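Local coordinates for gamma-glutamyltranspeptidase (Streptomyces lincolnensis, PDB 6J3A), which probably acts on gamma-glutamyl groups, as a gamma-glutamyltranspeptidase homologue of the N-terminal nucleophile (Ntn) hydrolase superfamily related to LmbA, at residues G10-V15 with V427-N432; N35-A40 with N432-T437. All blocks are in the same frame, centred on the assembly; numbering follows the deposited sequence.

Contact 1: residues G10-V15 with V427-N432; sequences GTFGMV and VDRWGN
M14 and V427 form an antiparallel, hydrogen-bonded pair where strand 13-17 lies beside strand 424-428, in the beta structure of an Ntn-hydrolase fold. Both main-chain polar groups of M14 are satisfied here: its N donates to V427 O over 2.9 Å, nearly straight at 164°, and its O accepts from V427 N over 3.0 Å. Their side chains share one face, M14 CB lying 3.6 Å from V427 CG1, and both also pack on L601 and V592. V427 O has a second, softer partner in the CA-H of G13, whose CA is 3.4 Å away. At F12 and G13 a classic beta bulge sets two residues against R617, to which both are hydrogen-bonded through the backbone, on the side turned from V427-N432. With chi1 at 179° the F12 ring swings back toward R429, and its CE1 edge comes over one face of the guanidinium, the two planes 56° apart; the F12 ring also meets R617 in a cation-pi contact. A type I turn, D428 to G431, is closed by G431 N donating to D428 O. D428 OD2 accepts from A36 N, and N432 OD1 from A68 N. The D428 carboxylate also holds N432, the first residue after the turn: OD1 takes N432 N, while OD2 uses its syn lone pair for N432 ND2, 2.9 Å away and close to the amide plane of N432.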
loop_
_atom_site.group_PDB
_atom_site.type_symbol
_atom_site.label_atom_id
_atom_site.label_comp_id
_atom_site.label_asym_id
_atom_site.label_seq_id
_atom_site.Cartn_x
_atom_site.Cartn_y
_atom_site.Cartn_z
ATOM N N GLY A 10 -6.517 8.032 8.454
ATOM C CA GLY A 10 -6.804 9.251 7.687
ATOM C C GLY A 10 -8.148 9.861 7.996
ATOM O O GLY A 10 -8.820 9.432 8.927
ATOM N N THR A 11 -8.514 10.881 7.223
ATOM C CA THR A 11 -9.744 11.663 7.442
ATOM C C THR A 11 -10.525 12.042 6.180
ATOM O O THR A 11 -11.456 12.851 6.248
ATOM C CB THR A 11 -9.406 12.987 8.157
ATOM O OG1 THR A 11 -8.432 13.706 7.391
ATOM C CG2 THR A 11 -8.852 12.724 9.530
ATOM N N PHE A 12 -10.144 11.473 5.042
ATOM C CA PHE A 12 -10.783 11.781 3.775
ATOM C C PHE A 12 -11.483 10.566 3.162
ATOM O O PHE A 12 -12.584 10.694 2.644
ATOM C CB PHE A 12 -9.791 12.377 2.777
ATOM C CG PHE A 12 -10.428 12.687 1.453
ATOM C CD1 PHE A 12 -11.246 13.805 1.305
ATOM C CD2 PHE A 12 -10.292 11.810 0.376
ATOM C CE1 PHE A 12 -11.876 14.069 0.091
ATOM C CE2 PHE A 12 -10.922 12.068 -0.834
ATOM C CZ PHE A 12 -11.715 13.200 -0.978
ATOM N N GLY A 13 -10.836 9.408 3.176
ATOM C CA GLY A 13 -11.438 8.204 2.615
ATOM C C GLY A 13 -10.498 7.021 2.675
ATOM O O GLY A 13 -9.287 7.198 2.739
ATOM N N MET A 14 -11.056 5.814 2.663
ATOM C CA MET A 14 -10.253 4.583 2.697
ATOM C C MET A 14 -10.858 3.514 1.802
ATOM O O MET A 14 -12.081 3.342 1.779
ATOM C CB MET A 14 -10.120 4.042 4.124
ATOM C CG MET A 14 -9.213 4.850 5.047
ATOM S SD MET A 14 -7.463 4.762 4.627
ATOM C CE MET A 14 -6.845 6.117 5.622
ATOM N N VAL A 15 -9.994 2.811 1.062
ATOM C CA VAL A 15 -10.407 1.697 0.208
ATOM C C VAL A 15 -9.512 0.477 0.435
ATOM O O VAL A 15 -8.306 0.606 0.582
ATOM C CB VAL A 15 -10.386 2.089 -1.281
ATOM C CG1 VAL A 15 -10.870 0.927 -2.136
ATOM C CG2 VAL A 15 -11.250 3.329 -1.542
ATOM N N VAL A 427 -14.903 3.319 2.873
ATOM C CA VAL A 427 -15.471 4.257 3.828
ATOM C C VAL A 427 -15.110 5.666 3.366
ATOM O O VAL A 427 -13.964 5.926 2.999
ATOM C CB VAL A 427 -14.993 3.980 5.261
ATOM C CG1 VAL A 427 -13.476 4.008 5.369
ATOM C CG2 VAL A 427 -15.633 4.958 6.240
ATOM N N ASP A 428 -16.088 6.562 3.359
ATOM C CA ASP A 428 -15.864 7.927 2.848
ATOM C C ASP A 428 -15.836 8.980 3.979
ATOM O O ASP A 428 -16.010 8.646 5.160
ATOM C CB ASP A 428 -16.883 8.269 1.745
ATOM C CG ASP A 428 -18.321 8.302 2.239
ATOM O OD1 ASP A 428 -18.567 8.409 3.457
ATOM O OD2 ASP A 428 -19.228 8.223 1.390
ATOM N N ARG A 429 -15.614 10.240 3.598
ATOM C CA ARG A 429 -15.468 11.364 4.539
ATOM C C ARG A 429 -16.730 11.645 5.368
ATOM O O ARG A 429 -16.648 12.195 6.471
ATOM C CB ARG A 429 -15.027 12.637 3.793
ATOM C CG ARG A 429 -16.113 13.295 2.953
ATOM C CD ARG A 429 -15.579 14.388 2.042
ATOM N NE ARG A 429 -14.955 15.486 2.780
ATOM C CZ ARG A 429 -14.548 16.637 2.239
ATOM N NH1 ARG A 429 -13.977 17.562 3.010
ATOM N NH2 ARG A 429 -14.702 16.873 0.935
ATOM N N TRP A 430 -17.885 11.266 4.825
ATOM C CA TRP A 430 -19.150 11.361 5.542
ATOM C C TRP A 430 -19.412 10.163 6.458
ATOM O O TRP A 430 -20.363 10.181 7.223
ATOM C CB TRP A 430 -20.305 11.531 4.560
ATOM C CG TRP A 430 -20.136 12.706 3.686
ATOM C CD1 TRP A 430 -20.473 13.993 3.971
ATOM C CD2 TRP A 430 -19.573 12.714 2.372
ATOM N NE1 TRP A 430 -20.153 14.810 2.916
ATOM C CE2 TRP A 430 -19.604 14.051 1.915
ATOM C CE3 TRP A 430 -19.050 11.723 1.531
ATOM C CZ2 TRP A 430 -19.133 14.423 0.646
ATOM C CZ3 TRP A 430 -18.575 12.089 0.275
ATOM C CH2 TRP A 430 -18.624 13.431 -0.157
ATOM N N GLY A 431 -18.577 9.134 6.387
ATOM C CA GLY A 431 -18.735 7.950 7.230
ATOM C C GLY A 431 -19.566 6.820 6.641
ATOM O O GLY A 431 -19.771 5.805 7.305
ATOM N N ASN A 432 -20.042 6.971 5.403
ATOM C CA ASN A 432 -20.758 5.887 4.710
ATOM C C ASN A 432 -19.784 4.717 4.555
ATOM O O ASN A 432 -18.599 4.930 4.308
ATOM C CB ASN A 432 -21.243 6.334 3.327
ATOM C CG ASN A 432 -22.173 7.546 3.373
ATOM O OD1 ASN A 432 -23.149 7.551 4.109
ATOM N ND2 ASN A 432 -21.875 8.569 2.570
#

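Contact 2: residues N35-A40 with N432-T437; sequences NAYDAA and NMVAAT
Y37 reaches from the first turn of helix 36-50 to strand 433-436, a helix-on-sheet packing within the Ntn-hydrolase fold. Its OH donates to M433 O at 3.0 Å, approaching from above the carbonyl plane. Around this bond the ring lies among aliphatic atoms: CE1 is 3.7 Å from V434 CB, and CE2 is equally far from N432 CB, whose side chain crosses the tyrosine at about a right angle. V434 CG2 meets the ring edge in plane. The other methyl, CG1, sits between the backbone N and the carbonyl carbon of V434 (chi1 70°), a rotation that presents it to A40 CB at 3.8 Å and to A36 O. Alongside, A36 CB rests against N432 O. The helix and strand segments run at 27° to each other, with axes 8.3 Å apart at closest approach. Behind this layer, N35 caps the helix in a capping box with D38, itself bonded to T124 and K125, while N35 ND2 donates to H122 O. N35 OD1 accepts Y37 N and D38 N from opposite faces of its plane, and D38 OD2 returns the bond with its anti lone pair, 2.9 Å from N35 N.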
loop_
_atom_site.group_PDB
_atom_site.type_symbol
_atom_site.label_atom_id
_atom_site.label_comp_id
_atom_site.label_asym_id
_atom_site.label_seq_id
_atom_site.Cartn_x
_atom_site.Cartn_y
_atom_site.Cartn_z
ATOM N N ASN A 35 -18.914 9.483 -3.405
ATOM C CA ASN A 35 -19.101 8.848 -2.097
ATOM C C ASN A 35 -18.654 7.394 -2.143
ATOM O O ASN A 35 -18.181 6.938 -3.177
ATOM C CB ASN A 35 -20.550 9.032 -1.595
ATOM C CG ASN A 35 -21.583 8.289 -2.423
ATOM O OD1 ASN A 35 -21.324 7.224 -2.975
ATOM N ND2 ASN A 35 -22.780 8.850 -2.487
ATOM N N ALA A 36 -18.799 6.675 -1.030
ATOM C CA ALA A 36 -18.330 5.283 -0.928
ATOM C C ALA A 36 -18.985 4.357 -1.950
ATOM O O ALA A 36 -18.390 3.371 -2.385
ATOM C CB ALA A 36 -18.552 4.744 0.479
ATOM N N TYR A 37 -20.211 4.697 -2.327
ATOM C CA TYR A 37 -21.006 3.887 -3.237
ATOM C C TYR A 37 -20.575 4.142 -4.677
ATOM O O TYR A 37 -20.298 3.182 -5.396
ATOM C CB TYR A 37 -22.509 4.105 -2.974
ATOM C CG TYR A 37 -22.787 3.953 -1.490
ATOM C CD1 TYR A 37 -22.493 2.760 -0.827
ATOM C CD2 TYR A 37 -23.225 5.028 -0.725
ATOM C CE1 TYR A 37 -22.681 2.631 0.541
ATOM C CE2 TYR A 37 -23.418 4.905 0.643
ATOM C CZ TYR A 37 -23.142 3.704 1.270
ATOM O OH TYR A 37 -23.337 3.582 2.626
ATOM N N ASP A 38 -20.477 5.413 -5.078
ATOM C CA ASP A 38 -19.843 5.769 -6.353
ATOM C C ASP A 38 -18.515 5.027 -6.496
ATOM O O ASP A 38 -18.221 4.417 -7.531
ATOM C CB ASP A 38 -19.530 7.253 -6.415
ATOM C CG ASP A 38 -20.756 8.114 -6.400
ATOM O OD1 ASP A 38 -21.647 7.904 -7.238
ATOM O OD2 ASP A 38 -20.831 9.039 -5.557
ATOM N N ALA A 39 -17.718 5.094 -5.438
ATOM C CA ALA A 39 -16.385 4.517 -5.437
ATOM C C ALA A 39 -16.424 3.023 -5.687
ATOM O O ALA A 39 -15.708 2.512 -6.541
ATOM C CB ALA A 39 -15.696 4.801 -4.115
ATOM N N ALA A 40 -17.272 2.338 -4.936
ATOM C CA ALA A 40 -17.351 0.886 -5.005
ATOM C C ALA A 40 -17.826 0.387 -6.372
ATOM O O ALA A 40 -17.353 -0.647 -6.856
ATOM C CB ALA A 40 -18.257 0.369 -3.913
ATOM N N ASN A 432 -20.042 6.971 5.403
ATOM C CA ASN A 432 -20.758 5.887 4.710
ATOM C C ASN A 432 -19.784 4.717 4.555
ATOM O O ASN A 432 -18.599 4.930 4.308
ATOM C CB ASN A 432 -21.243 6.334 3.327
ATOM C CG ASN A 432 -22.173 7.546 3.373
ATOM O OD1 ASN A 432 -23.149 7.551 4.109
ATOM N ND2 ASN A 432 -21.875 8.569 2.570
ATOM N N MET A 433 -20.264 3.495 4.733
ATOM C CA MET A 433 -19.443 2.315 4.481
ATOM C C MET A 433 -20.137 1.392 3.510
ATOM O O MET A 433 -21.367 1.434 3.361
ATOM C CB MET A 433 -19.150 1.548 5.760
ATOM C CG MET A 433 -18.562 2.407 6.855
ATOM S SD MET A 433 -18.266 1.452 8.348
ATOM C CE MET A 433 -16.611 0.895 8.022
ATOM N N VAL A 434 -19.326 0.560 2.861
ATOM C CA VAL A 434 -19.805 -0.464 1.934
ATOM C C VAL A 434 -18.833 -1.664 1.954
ATOM O O VAL A 434 -17.630 -1.488 2.095
ATOM C CB VAL A 434 -20.014 0.130 0.524
ATOM C CG1 VAL A 434 -18.697 0.480 -0.144
ATOM C CG2 VAL A 434 -20.837 -0.797 -0.341
ATOM N N ALA A 435 -19.365 -2.877 1.860
ATOM C CA ALA A 435 -18.547 -4.098 1.755
ATOM C C ALA A 435 -19.208 -5.017 0.736
ATOM O O ALA A 435 -20.370 -5.393 0.910
ATOM C CB ALA A 435 -18.426 -4.800 3.099
ATOM N N ALA A 436 -18.482 -5.366 -0.324
ATOM C CA ALA A 436 -19.050 -6.156 -1.420
ATOM C C ALA A 436 -18.112 -7.280 -1.776
ATOM O O ALA A 436 -16.900 -7.095 -1.797
ATOM C CB ALA A 436 -19.295 -5.283 -2.639
ATOM N N THR A 437 -18.688 -8.431 -2.099
ATOM C CA THR A 437 -17.931 -9.613 -2.477
ATOM C C THR A 437 -18.373 -10.024 -3.876
ATOM O O THR A 437 -19.184 -10.923 -4.012
ATOM C CB THR A 437 -18.176 -10.735 -1.444
ATOM O OG1 THR A 437 -17.757 -10.285 -0.151
ATOM C CG2 THR A 437 -17.409 -12.002 -1.771
#

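Overall arrangement
Contacts 1 and 2 lie about 10 Å apart, centre to centre, and meet at the turn between the neighbouring antiparallel strands 424-428 and 433-436; N432 belongs to both. Contact 1 adds strand 13-17 at the edge of this hairpin formed by 424-428, whereas contact 2 covers it with helix 36-50. D428 connects the two: its OD2 lies 2.9 Å from A36 N, a probable hydrogen bond at the start of the helix, and 3.4 Å from N35 CB. V427 CG2 also packs on M433 CG at 3.9 Å, and W430 CZ3 lies 4.0 Å from N35 CA. N432, held by D428, also accepts at OD1 from A68 N, just beyond strand 61-66.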